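Local coordinates for protein 2-dehydropantoate 2-reductase (Geobacter metallireducens, PDB 3HN2) that probably catalyses the NADPH-dependent reduction of ketopantoate to pantoate, a step of pantothenate biosynthesis, at residues 80-85 and 106-111; 111-114 and 120-123; 125-130 and 187-192; 148-153 and 157-162; 274-279 and 298-303. All coordinates share one frame; numbering follows the deposited sequence.

Contact 1 of 5, residues 80-85 and 106-111; sequences FANSRY and LGNEEA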
# COMPACT_ATOMS: atom_id res chain seq x y z
N PHE A 80 -12.94 -10.44 22.03
CA PHE A 80 -13.62 -10.23 23.31
C PHE A 80 -14.72 -11.28 23.57
O PHE A 80 -15.23 -11.37 24.69
CB PHE A 80 -14.17 -8.80 23.44
CG PHE A 80 -14.82 -8.26 22.20
CD1 PHE A 80 -14.14 -7.36 21.39
CD2 PHE A 80 -16.13 -8.61 21.88
CE1 PHE A 80 -14.74 -6.83 20.24
CE2 PHE A 80 -16.74 -8.10 20.74
CZ PHE A 80 -16.05 -7.20 19.92
N ALA A 81 -15.05 -12.05 22.54
CA ALA A 81 -15.98 -13.17 22.66
C ALA A 81 -15.26 -14.51 22.85
O ALA A 81 -15.86 -15.57 22.67
CB ALA A 81 -16.88 -13.23 21.44
N ASN A 82 -13.98 -14.45 23.23
CA ASN A 82 -13.16 -15.65 23.38
C ASN A 82 -13.53 -16.55 24.57
O ASN A 82 -13.12 -17.71 24.62
CB ASN A 82 -11.66 -15.29 23.41
CG ASN A 82 -11.05 -15.16 22.02
OD1 ASN A 82 -11.74 -15.24 21.00
ND2 ASN A 82 -9.74 -14.97 21.97
N SER A 83 -14.29 -16.01 25.52
CA SER A 83 -14.84 -16.79 26.63
C SER A 83 -15.91 -17.76 26.14
O SER A 83 -16.17 -18.78 26.78
CB SER A 83 -15.43 -15.87 27.70
OG SER A 83 -16.32 -14.93 27.12
N ARG A 84 -16.50 -17.44 24.99
CA ARG A 84 -17.54 -18.25 24.37
C ARG A 84 -16.98 -19.34 23.47
O ARG A 84 -17.74 -19.97 22.73
CB ARG A 84 -18.49 -17.35 23.57
CG ARG A 84 -19.40 -16.47 24.40
CD ARG A 84 -20.19 -15.55 23.50
NE ARG A 84 -21.56 -15.38 23.97
CZ ARG A 84 -22.61 -16.02 23.47
NH1 ARG A 84 -22.47 -16.87 22.46
NH2 ARG A 84 -23.82 -15.79 23.97
N TYR A 85 -15.67 -19.57 23.53
CA TYR A 85 -14.99 -20.60 22.73
C TYR A 85 -15.59 -21.99 22.90
O TYR A 85 -15.87 -22.67 21.91
CB TYR A 85 -13.51 -20.67 23.08
CG TYR A 85 -12.57 -19.83 22.24
CD1 TYR A 85 -11.28 -19.55 22.70
CD2 TYR A 85 -12.95 -19.33 21.00
CE1 TYR A 85 -10.40 -18.78 21.95
CE2 TYR A 85 -12.07 -18.56 20.24
CZ TYR A 85 -10.80 -18.30 20.72
OH TYR A 85 -9.92 -17.54 19.99
N LEU A 106 -2.87 -11.84 19.91
CA LEU A 106 -2.24 -13.06 20.39
C LEU A 106 -3.16 -13.89 21.28
O LEU A 106 -4.31 -13.53 21.52
CB LEU A 106 -1.00 -12.70 21.20
CG LEU A 106 0.21 -12.07 20.54
CD1 LEU A 106 1.27 -11.90 21.61
CD2 LEU A 106 0.75 -12.87 19.37
N GLY A 107 -2.63 -15.02 21.74
CA GLY A 107 -3.31 -15.85 22.73
C GLY A 107 -4.37 -16.76 22.16
O GLY A 107 -4.74 -17.74 22.80
N ASN A 108 -4.87 -16.43 20.97
CA ASN A 108 -5.96 -17.13 20.32
C ASN A 108 -5.61 -18.58 20.01
O ASN A 108 -6.37 -19.49 20.33
CB ASN A 108 -6.39 -16.40 19.05
CG ASN A 108 -6.75 -14.94 19.29
OD1 ASN A 108 -7.34 -14.60 20.32
ND2 ASN A 108 -6.41 -14.08 18.35
N GLU A 109 -4.43 -18.77 19.42
CA GLU A 109 -3.92 -20.11 19.11
C GLU A 109 -3.81 -20.96 20.37
O GLU A 109 -4.21 -22.12 20.37
CB GLU A 109 -2.57 -20.04 18.41
CG GLU A 109 -2.65 -19.71 16.92
CD GLU A 109 -2.59 -18.20 16.62
OE1 GLU A 109 -2.39 -17.36 17.54
OE2 GLU A 109 -2.74 -17.84 15.44
N GLU A 110 -3.30 -20.36 21.43
CA GLU A 110 -2.98 -21.04 22.68
C GLU A 110 -4.23 -21.36 23.51
O GLU A 110 -4.27 -22.40 24.18
CB GLU A 110 -2.01 -20.19 23.51
CG GLU A 110 -0.63 -19.97 22.87
CD GLU A 110 -0.54 -18.72 21.97
OE1 GLU A 110 0.57 -18.16 21.84
OE2 GLU A 110 -1.57 -18.29 21.40
N ALA A 111 -5.22 -20.47 23.47
CA ALA A 111 -6.48 -20.66 24.19
C ALA A 111 -7.21 -21.88 23.67
O ALA A 111 -7.58 -22.77 24.45
CB ALA A 111 -7.35 -19.42 24.07
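The Rossmann-type domain carries this contact, in which N82 and Y85 meet N108 and A111. N82 lies in a short 3-10 turn ahead of helix 85-89, and N108 opens helix 108-115, directly after its N-cap residue G107. The polar part joins two amides. N82 ND2 donates to N108 OD1 at 2.9 Å, with an N-H...O angle of 139°. The oxygen lies in the amide plane of N82, the donor is tilted 29° from the carbonyl plane of N108, and the two amides stand almost perpendicular. CG of N108 sits anti to its own carbonyl carbon (chi1 -55°), which brings OD1 round toward N82. The other end of this amide is also held, since ND2 bonds to N104 O. A leucine in place of N108 would probably leave N82 ND2 without this acceptor and N104 O without its side-chain donor. The other part is built round the Y85 ring. A111 CB meets the edge of the Y85 ring at CE1, 3.8 Å away. CB of N108 lies 3.8 Å from Y85 OH, whose hydrogen-bond partner is Q103 OE1. N82 CA, from the same segment as the ring, lies over one face, 4.2 Å above its plane. Both segments follow parallel strands that lie side by side, 72-75 and 98-101, so the contact joins neighbouring strand-to-helix connections of a Rossmann fold.

Contact 2 of 5, residues 111-114 and 120-123; sequences ALAT and RIIG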
# COMPACT_ATOMS: atom_id res chain seq x y z
N ALA A 111 -5.22 -20.47 23.47
CA ALA A 111 -6.48 -20.66 24.19
C ALA A 111 -7.21 -21.88 23.67
O ALA A 111 -7.58 -22.77 24.45
CB ALA A 111 -7.35 -19.42 24.07
N LEU A 112 -7.39 -21.91 22.35
CA LEU A 112 -8.02 -23.02 21.64
C LEU A 112 -7.23 -24.31 21.76
O LEU A 112 -7.81 -25.40 21.73
CB LEU A 112 -8.16 -22.66 20.15
CG LEU A 112 -9.07 -21.50 19.73
CD1 LEU A 112 -8.70 -21.03 18.32
CD2 LEU A 112 -10.53 -21.89 19.81
N ALA A 113 -5.91 -24.20 21.89
CA ALA A 113 -5.03 -25.35 22.08
C ALA A 113 -5.21 -25.97 23.46
O ALA A 113 -5.23 -27.19 23.59
CB ALA A 113 -3.58 -24.96 21.86
N THR A 114 -5.34 -25.12 24.48
CA THR A 114 -5.65 -25.53 25.85
C THR A 114 -7.05 -26.14 25.90
O THR A 114 -7.28 -27.13 26.60
CB THR A 114 -5.60 -24.33 26.82
OG1 THR A 114 -4.38 -23.60 26.60
CG2 THR A 114 -5.65 -24.79 28.27
N ARG A 120 -4.51 -29.72 16.79
CA ARG A 120 -5.67 -29.36 15.96
C ARG A 120 -5.56 -27.93 15.45
O ARG A 120 -6.26 -27.55 14.51
CB ARG A 120 -6.98 -29.50 16.75
CG ARG A 120 -7.07 -30.69 17.70
CD ARG A 120 -8.42 -30.74 18.40
NE ARG A 120 -9.35 -31.63 17.72
CZ ARG A 120 -9.75 -32.81 18.19
NH1 ARG A 120 -10.60 -33.55 17.49
NH2 ARG A 120 -9.32 -33.26 19.36
N ILE A 121 -4.68 -27.13 16.05
CA ILE A 121 -4.72 -25.68 15.89
C ILE A 121 -3.86 -25.18 14.73
O ILE A 121 -2.68 -25.53 14.62
CB ILE A 121 -4.37 -24.94 17.22
CG1 ILE A 121 -5.23 -25.48 18.38
CG2 ILE A 121 -4.53 -23.43 17.10
CD1 ILE A 121 -6.75 -25.47 18.15
N ILE A 122 -4.47 -24.38 13.87
CA ILE A 122 -3.77 -23.73 12.76
C ILE A 122 -3.96 -22.21 12.87
O ILE A 122 -5.08 -21.71 13.00
CB ILE A 122 -4.21 -24.28 11.37
CG1 ILE A 122 -3.80 -25.74 11.20
CG2 ILE A 122 -3.58 -23.49 10.23
CD1 ILE A 122 -4.89 -26.75 11.48
N GLY A 123 -2.86 -21.48 12.84
CA GLY A 123 -2.91 -20.04 12.89
C GLY A 123 -2.82 -19.44 11.51
O GLY A 123 -1.94 -19.80 10.71
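A113 and I121 are where the two backbones come nearest, with CA atoms 6.2 Å apart. The last turn of helix 108-115 lies over the start of strand 121-129, and a short turn connects the two. The two belong to a beta-alpha-beta unit that starts with strand 98-101, which lies next to strand 121-129 in the large sheet. Such a crossover puts the helix on one face of the sheet, and I121 points from the strand toward it. The contact is buried and wholly apolar between side chains. I121 does most of the work. Its CG1 is anti to the carbonyl carbon (chi1 -51°), and this carries the longer branch to the helix. I121 CG1 rests on the backbone of A113, 3.7 Å from A113 CA, with A113 CB beside it at 3.9 Å. The methyl at the end of the branch turns toward L112. The rest of L112 reaches on to T101 of the sheet and to Y85 and I89 of helix 85-89, so one leucine ties two helices to the strands. I121 also packs on I99 and F151, and its backbone pairs with that of F151, just past strand 142-150. The helix thus meets I121 partly through its main chain, and the small side chain of A113 probably helps the close approach. CD1 of I121 sits 3.7 Å from L112 CB and equally 3.7 Å from L112 O.

Contact 3 of 5, residues 125-130 and 187-192; sequences VAFLCS and LVWNIP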
# COMPACT_ATOMS: atom_id res chain seq x y z
N VAL A 125 -2.51 -15.69 9.96
CA VAL A 125 -2.43 -14.22 9.97
C VAL A 125 -2.95 -13.73 8.63
O VAL A 125 -2.36 -13.99 7.58
CB VAL A 125 -1.02 -13.66 10.36
CG1 VAL A 125 0.09 -14.53 9.86
CG2 VAL A 125 -0.83 -12.21 9.88
N ALA A 126 -4.11 -13.08 8.68
CA ALA A 126 -4.78 -12.56 7.50
C ALA A 126 -4.63 -11.05 7.44
O ALA A 126 -4.60 -10.38 8.47
CB ALA A 126 -6.25 -12.93 7.52
N PHE A 127 -4.51 -10.51 6.23
CA PHE A 127 -4.48 -9.06 6.06
C PHE A 127 -5.53 -8.63 5.05
O PHE A 127 -5.40 -8.89 3.85
CB PHE A 127 -3.09 -8.57 5.65
CG PHE A 127 -2.84 -7.12 5.97
CD1 PHE A 127 -2.32 -6.76 7.22
CD2 PHE A 127 -3.14 -6.12 5.05
CE1 PHE A 127 -2.09 -5.42 7.53
CE2 PHE A 127 -2.92 -4.78 5.36
CZ PHE A 127 -2.40 -4.43 6.60
N LEU A 128 -6.56 -7.95 5.55
CA LEU A 128 -7.76 -7.67 4.78
C LEU A 128 -8.28 -6.27 5.10
O LEU A 128 -8.32 -5.87 6.26
CB LEU A 128 -8.83 -8.69 5.16
CG LEU A 128 -9.73 -9.38 4.13
CD1 LEU A 128 -10.67 -10.29 4.88
CD2 LEU A 128 -10.53 -8.42 3.27
N CYS A 129 -8.69 -5.55 4.06
CA CYS A 129 -9.42 -4.28 4.23
C CYS A 129 -10.90 -4.53 3.97
O CYS A 129 -11.30 -4.75 2.82
CB CYS A 129 -8.90 -3.21 3.26
SG CYS A 129 -7.12 -2.93 3.29
N SER A 130 -11.70 -4.52 5.03
CA SER A 130 -13.12 -4.84 4.91
C SER A 130 -13.99 -4.22 6.00
O SER A 130 -13.89 -4.60 7.17
CB SER A 130 -13.34 -6.36 4.90
OG SER A 130 -12.92 -6.95 6.11
N LEU A 187 1.62 -7.49 14.35
CA LEU A 187 1.51 -6.63 15.53
C LEU A 187 2.30 -5.34 15.37
O LEU A 187 1.93 -4.31 15.94
CB LEU A 187 1.95 -7.38 16.80
CG LEU A 187 0.91 -7.85 17.84
CD1 LEU A 187 -0.54 -7.83 17.34
CD2 LEU A 187 1.28 -9.23 18.41
N VAL A 188 3.39 -5.40 14.61
CA VAL A 188 4.19 -4.22 14.27
C VAL A 188 3.36 -3.19 13.50
O VAL A 188 3.60 -1.99 13.60
CB VAL A 188 5.47 -4.60 13.49
CG1 VAL A 188 6.22 -3.35 12.97
CG2 VAL A 188 6.40 -5.40 14.37
N TRP A 189 2.36 -3.67 12.75
CA TRP A 189 1.46 -2.77 12.04
C TRP A 189 0.23 -2.43 12.86
O TRP A 189 -0.19 -1.25 12.90
CB TRP A 189 1.03 -3.37 10.69
CG TRP A 189 0.37 -2.35 9.84
CD1 TRP A 189 0.99 -1.50 8.96
CD2 TRP A 189 -1.02 -2.02 9.81
NE1 TRP A 189 0.06 -0.68 8.37
CE2 TRP A 189 -1.18 -0.96 8.88
CE3 TRP A 189 -2.15 -2.52 10.48
CZ2 TRP A 189 -2.43 -0.40 8.59
CZ3 TRP A 189 -3.40 -1.95 10.20
CH2 TRP A 189 -3.52 -0.90 9.26
N ASN A 190 -0.36 -3.45 13.49
CA ASN A 190 -1.65 -3.34 14.18
C ASN A 190 -1.62 -2.47 15.42
O ASN A 190 -2.64 -1.92 15.81
CB ASN A 190 -2.19 -4.73 14.57
CG ASN A 190 -3.20 -5.28 13.58
OD1 ASN A 190 -3.38 -4.76 12.47
ND2 ASN A 190 -3.88 -6.35 13.98
N ILE A 191 -0.46 -2.37 16.06
CA ILE A 191 -0.38 -1.62 17.30
C ILE A 191 -0.35 -0.09 17.08
O ILE A 191 -1.25 0.58 17.59
CB ILE A 191 0.68 -2.19 18.29
CG1 ILE A 191 0.18 -3.53 18.85
CG2 ILE A 191 0.96 -1.21 19.42
CD1 ILE A 191 1.14 -4.24 19.79
N PRO A 192 0.62 0.46 16.30
CA PRO A 192 0.55 1.92 16.03
C PRO A 192 -0.73 2.36 15.33
O PRO A 192 -1.34 3.33 15.74
CB PRO A 192 1.76 2.19 15.14
CG PRO A 192 2.15 0.86 14.59
CD PRO A 192 1.82 -0.13 15.66
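F127 and W189 form a T-shaped (edge-to-face) aromatic pair between the two domains of the chain. F127 stands on strand 121-129 of the Rossmann-type domain. W189 stands on the long helix 179-200, which belongs to the C-terminal helical domain. The backbones are well apart here: the CA atoms of F127 and N190, the nearest pair, are 10.3 Å from each other. Two large rings therefore span the gap. The edge of F127 points at the face of the six-membered ring of W189. Their centroids are 5.4 Å apart and their planes stand at 79°. CZ of F127 lies over the centre of the six-membered ring of W189, 4.1 Å above its plane. The closest atoms are F127 CE1 and W189 CE3, also 4.1 Å apart. This geometry directs slightly positive ring C-H groups at the electron-rich face of the indole. Each side chain has CG anti to its backbone N (chi1 -157° in F127 and -167° in W189), which carries each ring out into the space between strand and helix. Further partners fix both rings. W189 NE1 hydrogen-bonds to T249 OG1, and the indole stacks with F193. F127 also meets the ring of F248 and touches K186. Next to it on the strand, A126 O accepts a bond from K186 NZ. The pair thus belongs to an aromatic cluster at the domain junction. Ketopantoate reductases have this two-domain build, and they bind cofactor and substrate in the cleft between a Rossmann-type domain and a helical one.

Contact 4 of 5, residues 148-153 and 157-162; sequences LGEFLP and GRIEEL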
# COMPACT_ATOMS: atom_id res chain seq x y z
N LEU A 148 -0.34 -19.02 6.60
CA LEU A 148 -0.79 -20.18 7.41
C LEU A 148 0.34 -20.86 8.18
O LEU A 148 1.32 -21.31 7.59
CB LEU A 148 -1.50 -21.21 6.53
CG LEU A 148 -2.87 -20.87 5.94
CD1 LEU A 148 -3.43 -22.02 5.16
CD2 LEU A 148 -3.85 -20.42 7.02
N GLY A 149 0.19 -20.93 9.50
CA GLY A 149 1.13 -21.67 10.33
C GLY A 149 0.45 -22.68 11.24
O GLY A 149 -0.71 -22.51 11.63
N GLU A 150 1.14 -23.75 11.59
CA GLU A 150 0.61 -24.66 12.59
C GLU A 150 1.15 -24.30 13.96
O GLU A 150 2.34 -24.00 14.11
CB GLU A 150 0.88 -26.12 12.24
CG GLU A 150 2.30 -26.44 11.83
CD GLU A 150 2.50 -27.91 11.53
OE1 GLU A 150 3.62 -28.25 11.10
OE2 GLU A 150 1.57 -28.72 11.73
N PHE A 151 0.26 -24.28 14.96
CA PHE A 151 0.66 -24.03 16.33
C PHE A 151 1.67 -25.07 16.83
O PHE A 151 2.78 -24.73 17.22
CB PHE A 151 -0.55 -23.95 17.25
CG PHE A 151 -0.20 -23.71 18.69
CD1 PHE A 151 0.30 -22.47 19.10
CD2 PHE A 151 -0.35 -24.72 19.64
CE1 PHE A 151 0.64 -22.23 20.42
CE2 PHE A 151 -0.01 -24.50 20.98
CZ PHE A 151 0.48 -23.25 21.37
N LEU A 152 1.28 -26.34 16.80
CA LEU A 152 2.22 -27.42 17.08
C LEU A 152 2.84 -27.84 15.74
O LEU A 152 2.12 -28.22 14.82
CB LEU A 152 1.52 -28.59 17.77
CG LEU A 152 2.20 -29.27 18.98
CD1 LEU A 152 3.15 -30.38 18.55
CD2 LEU A 152 2.88 -28.26 19.91
N PRO A 153 4.18 -27.78 15.64
CA PRO A 153 4.88 -27.77 14.35
C PRO A 153 5.06 -29.14 13.67
O PRO A 153 6.16 -29.43 13.17
CB PRO A 153 6.25 -27.18 14.71
CG PRO A 153 6.48 -27.65 16.10
CD PRO A 153 5.13 -27.72 16.77
N GLY A 157 1.79 -31.40 4.68
CA GLY A 157 0.58 -31.81 3.97
C GLY A 157 -0.64 -31.09 4.49
O GLY A 157 -1.31 -30.39 3.74
N ARG A 158 -0.89 -31.21 5.80
CA ARG A 158 -1.95 -30.49 6.51
C ARG A 158 -1.98 -28.98 6.20
O ARG A 158 -3.04 -28.44 5.88
CB ARG A 158 -1.83 -30.76 8.02
CG ARG A 158 -2.21 -29.61 8.95
CD ARG A 158 -2.09 -30.02 10.40
NE ARG A 158 -1.73 -28.92 11.29
CZ ARG A 158 -2.01 -28.90 12.59
NH1 ARG A 158 -1.65 -27.87 13.35
NH2 ARG A 158 -2.66 -29.91 13.15
N ILE A 159 -0.82 -28.34 6.27
CA ILE A 159 -0.72 -26.90 6.07
C ILE A 159 -0.76 -26.53 4.58
O ILE A 159 -1.33 -25.51 4.20
CB ILE A 159 0.53 -26.32 6.80
CG1 ILE A 159 0.42 -26.55 8.30
CG2 ILE A 159 0.71 -24.82 6.54
CD1 ILE A 159 -0.86 -26.02 8.93
N GLU A 160 -0.18 -27.39 3.74
CA GLU A 160 -0.19 -27.17 2.30
C GLU A 160 -1.53 -27.49 1.66
O GLU A 160 -1.90 -26.85 0.68
CB GLU A 160 0.94 -27.94 1.60
CG GLU A 160 2.36 -27.44 1.92
CD GLU A 160 2.66 -26.04 1.38
OE1 GLU A 160 2.07 -25.62 0.36
OE2 GLU A 160 3.50 -25.34 1.99
N GLU A 161 -2.26 -28.47 2.21
CA GLU A 161 -3.62 -28.79 1.76
C GLU A 161 -4.59 -27.65 2.02
O GLU A 161 -5.47 -27.38 1.21
CB GLU A 161 -4.16 -30.07 2.42
CG GLU A 161 -3.74 -31.37 1.73
CD GLU A 161 -4.04 -32.63 2.56
OE1 GLU A 161 -4.41 -32.51 3.75
OE2 GLU A 161 -3.90 -33.74 2.01
N LEU A 162 -4.43 -26.98 3.16
CA LEU A 162 -5.22 -25.79 3.48
C LEU A 162 -4.82 -24.59 2.61
O LEU A 162 -5.69 -23.85 2.14
CB LEU A 162 -5.09 -25.43 4.97
CG LEU A 162 -5.83 -26.30 5.99
CD1 LEU A 162 -5.49 -25.86 7.41
CD2 LEU A 162 -7.34 -26.24 5.76
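L148 and E150 of strand 142-150 meet I159, L162 and R158 of helix 157-168, which runs back nearly antiparallel to the strand at an angle of 157°. The axes of the two short segments approach to 8.7 Å. The tight part is apolar and buried. L148 sends CD1 to L162 CB at 3.8 Å, the two side chains crossing at about a right angle. I159 fits beside them. I159 CG2 lies 3.7 Å from L148 O, and I159 CD1 reaches E150 CB, also at 3.7 Å. The outer part is looser and partly exposed. CG of E150 lies between the backbone N and the carbonyl carbon (chi1 48°), and the extended chain carries the carboxylate past I159 to R158. E150 OE2 is 3.3 Å from R158 NE, but it lies well out of the guanidinium plane. This salt bridge is therefore one of charge alone, with no N-H directed at the oxygen. The edge of the guanidinium meets the stem of E150, with R158 NH1 3.3 Å from E150 CB. NH2 has a firmer partner in E119 O. A serine in place of R158 would probably leave the E150 carboxylate without its charge partner and E119 O without this donor. Beyond the helix, strand 173-175 returns parallel to strand 142-150 and receives L148 and I159. The contact is the first half of a beta-alpha-beta crossover at the edge of the Rossmann-type sheet.

Contact 5 of 5, residues 274-279 and 298-303; sequences IFRTPL and LLEQAT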
# COMPACT_ATOMS: atom_id res chain seq x y z
N ILE A 274 -4.86 -7.43 21.09
CA ILE A 274 -3.89 -6.63 20.34
C ILE A 274 -2.82 -5.98 21.25
O ILE A 274 -1.64 -5.94 20.88
CB ILE A 274 -4.60 -5.57 19.43
CG1 ILE A 274 -5.50 -6.27 18.40
CG2 ILE A 274 -3.60 -4.69 18.70
CD1 ILE A 274 -6.57 -5.37 17.79
N PHE A 275 -3.23 -5.50 22.42
CA PHE A 275 -2.34 -4.70 23.28
C PHE A 275 -1.93 -5.36 24.59
O PHE A 275 -0.74 -5.46 24.88
CB PHE A 275 -2.98 -3.35 23.59
CG PHE A 275 -3.10 -2.44 22.42
CD1 PHE A 275 -2.10 -1.50 22.15
CD2 PHE A 275 -4.23 -2.47 21.61
CE1 PHE A 275 -2.23 -0.63 21.07
CE2 PHE A 275 -4.35 -1.60 20.52
CZ PHE A 275 -3.35 -0.68 20.26
N ARG A 276 -2.90 -5.78 25.39
CA ARG A 276 -2.60 -6.22 26.76
C ARG A 276 -1.89 -7.58 26.83
O ARG A 276 -1.03 -7.78 27.68
CB ARG A 276 -3.84 -6.18 27.66
CG ARG A 276 -4.29 -4.77 28.04
CD ARG A 276 -3.27 -4.09 28.95
NE ARG A 276 -3.61 -2.69 29.25
CZ ARG A 276 -2.76 -1.81 29.77
NH1 ARG A 276 -1.52 -2.19 30.05
NH2 ARG A 276 -3.14 -0.55 30.00
N THR A 277 -2.24 -8.47 25.90
CA THR A 277 -1.57 -9.78 25.76
C THR A 277 -0.10 -9.66 25.29
O THR A 277 0.77 -10.28 25.92
CB THR A 277 -2.39 -10.77 24.86
OG1 THR A 277 -3.74 -10.86 25.33
CG2 THR A 277 -1.77 -12.15 24.86
N PRO A 278 0.19 -8.91 24.20
CA PRO A 278 1.60 -8.68 23.88
C PRO A 278 2.39 -7.98 24.98
O PRO A 278 3.53 -8.38 25.24
CB PRO A 278 1.54 -7.80 22.63
CG PRO A 278 0.30 -8.24 21.98
CD PRO A 278 -0.66 -8.35 23.13
N LEU A 279 1.80 -6.96 25.61
CA LEU A 279 2.44 -6.27 26.74
C LEU A 279 2.73 -7.25 27.87
O LEU A 279 3.82 -7.20 28.45
CB LEU A 279 1.59 -5.09 27.24
CG LEU A 279 1.70 -3.76 26.50
CD1 LEU A 279 0.52 -2.84 26.81
CD2 LEU A 279 3.01 -3.06 26.80
N LEU A 298 -4.61 4.69 27.39
CA LEU A 298 -5.37 5.81 26.83
C LEU A 298 -6.52 5.29 25.99
O LEU A 298 -7.54 5.98 25.81
CB LEU A 298 -4.49 6.69 25.91
CG LEU A 298 -3.48 7.63 26.54
CD1 LEU A 298 -2.49 8.07 25.48
CD2 LEU A 298 -4.17 8.83 27.18
N LEU A 299 -6.37 4.08 25.48
CA LEU A 299 -7.38 3.56 24.59
C LEU A 299 -8.55 2.97 25.37
O LEU A 299 -9.69 3.05 24.92
CB LEU A 299 -6.75 2.62 23.58
CG LEU A 299 -7.32 2.42 22.18
CD1 LEU A 299 -7.93 3.67 21.54
CD2 LEU A 299 -6.18 1.90 21.36
N GLU A 300 -8.28 2.41 26.55
CA GLU A 300 -9.36 1.98 27.43
C GLU A 300 -9.97 3.15 28.24
O GLU A 300 -11.11 3.06 28.70
CB GLU A 300 -8.98 0.76 28.29
CG GLU A 300 -7.72 0.89 29.14
CD GLU A 300 -6.80 -0.34 29.07
OE1 GLU A 300 -7.13 -1.32 28.35
OE2 GLU A 300 -5.73 -0.32 29.72
N GLN A 301 -9.22 4.25 28.39
CA GLN A 301 -9.75 5.50 28.97
C GLN A 301 -10.81 6.15 28.10
O GLN A 301 -11.81 6.66 28.60
CB GLN A 301 -8.65 6.53 29.22
CG GLN A 301 -8.19 6.65 30.67
CD GLN A 301 -9.32 6.95 31.66
OE1 GLN A 301 -10.08 7.89 31.48
NE2 GLN A 301 -9.41 6.15 32.71
N ALA A 302 -10.58 6.15 26.79
CA ALA A 302 -11.48 6.80 25.85
C ALA A 302 -12.75 5.99 25.62
O ALA A 302 -13.79 6.55 25.28
CB ALA A 302 -10.77 7.06 24.52
N THR A 303 -12.66 4.67 25.80
CA THR A 303 -13.82 3.79 25.62
C THR A 303 -14.22 3.11 26.93
O THR A 303 -14.28 1.88 27.03
CB THR A 303 -13.59 2.74 24.52
OG1 THR A 303 -12.46 1.92 24.85
CG2 THR A 303 -13.34 3.42 23.19
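Two kinds of interaction link helix 271-284 to helix 290-302, one ionic through R276 and E300 and one apolar through F275 and L299. The ionic one converges on a single oxygen. R276 NH2 donates to E300 OE2 at 2.6 Å, with an N-H...O angle of 159°, and meets that oxygen nearly along its C-O axis. NE of R276 adds a weak bond to the same OE2 at 3.2 Å. The guanidinium and carboxylate planes are only 16° apart, so the carboxylate lies nearly in the plane of the guanidinium, at its edge. Both chains bend at chi2 to get there (-67° in R276). NH2 also makes a weak bond to T297 OG1. The apolar interaction is buried. CD2 of L299 touches the F275 ring at CZ and CE2, 4.0 Å from each, and M259 of helix 258-264 packs on both residues. Within segment 298-303, T303 OG1 donates to L299 O at 3.0 Å, which gives that backbone oxygen a side-chain donor. One carboxylate oxygen thus takes two N-H groups of R276 in a partly exposed ion pair beside a buried apolar contact, so the two helices meet by charge on the outer side and by apolar contact inside.

Contacts 1, 2 and 4 lie within the Rossmann-type domain, contact 5 lies in the helical domain, and contact 3 bridges the two. Contact 2 is buried; the other four are partly buried. Contacts 1 and 2 share A111 and hold the same helix, 108-115. Contact 2 continues into contact 4 through the sheet, since strands 121-129 and 142-150 are neighbours. Contact 3 lies nearest the middle of the chain, and I191 of its helix packs on I274 and F275 of contact 5. Contacts 2 and 3 are purely apolar or aromatic. Contact 1 adds a hydrogen bond between two side-chain amides. Contacts 4 and 5, about 31 Å apart between centres, each pair a buried apolar side with a partly exposed salt bridge.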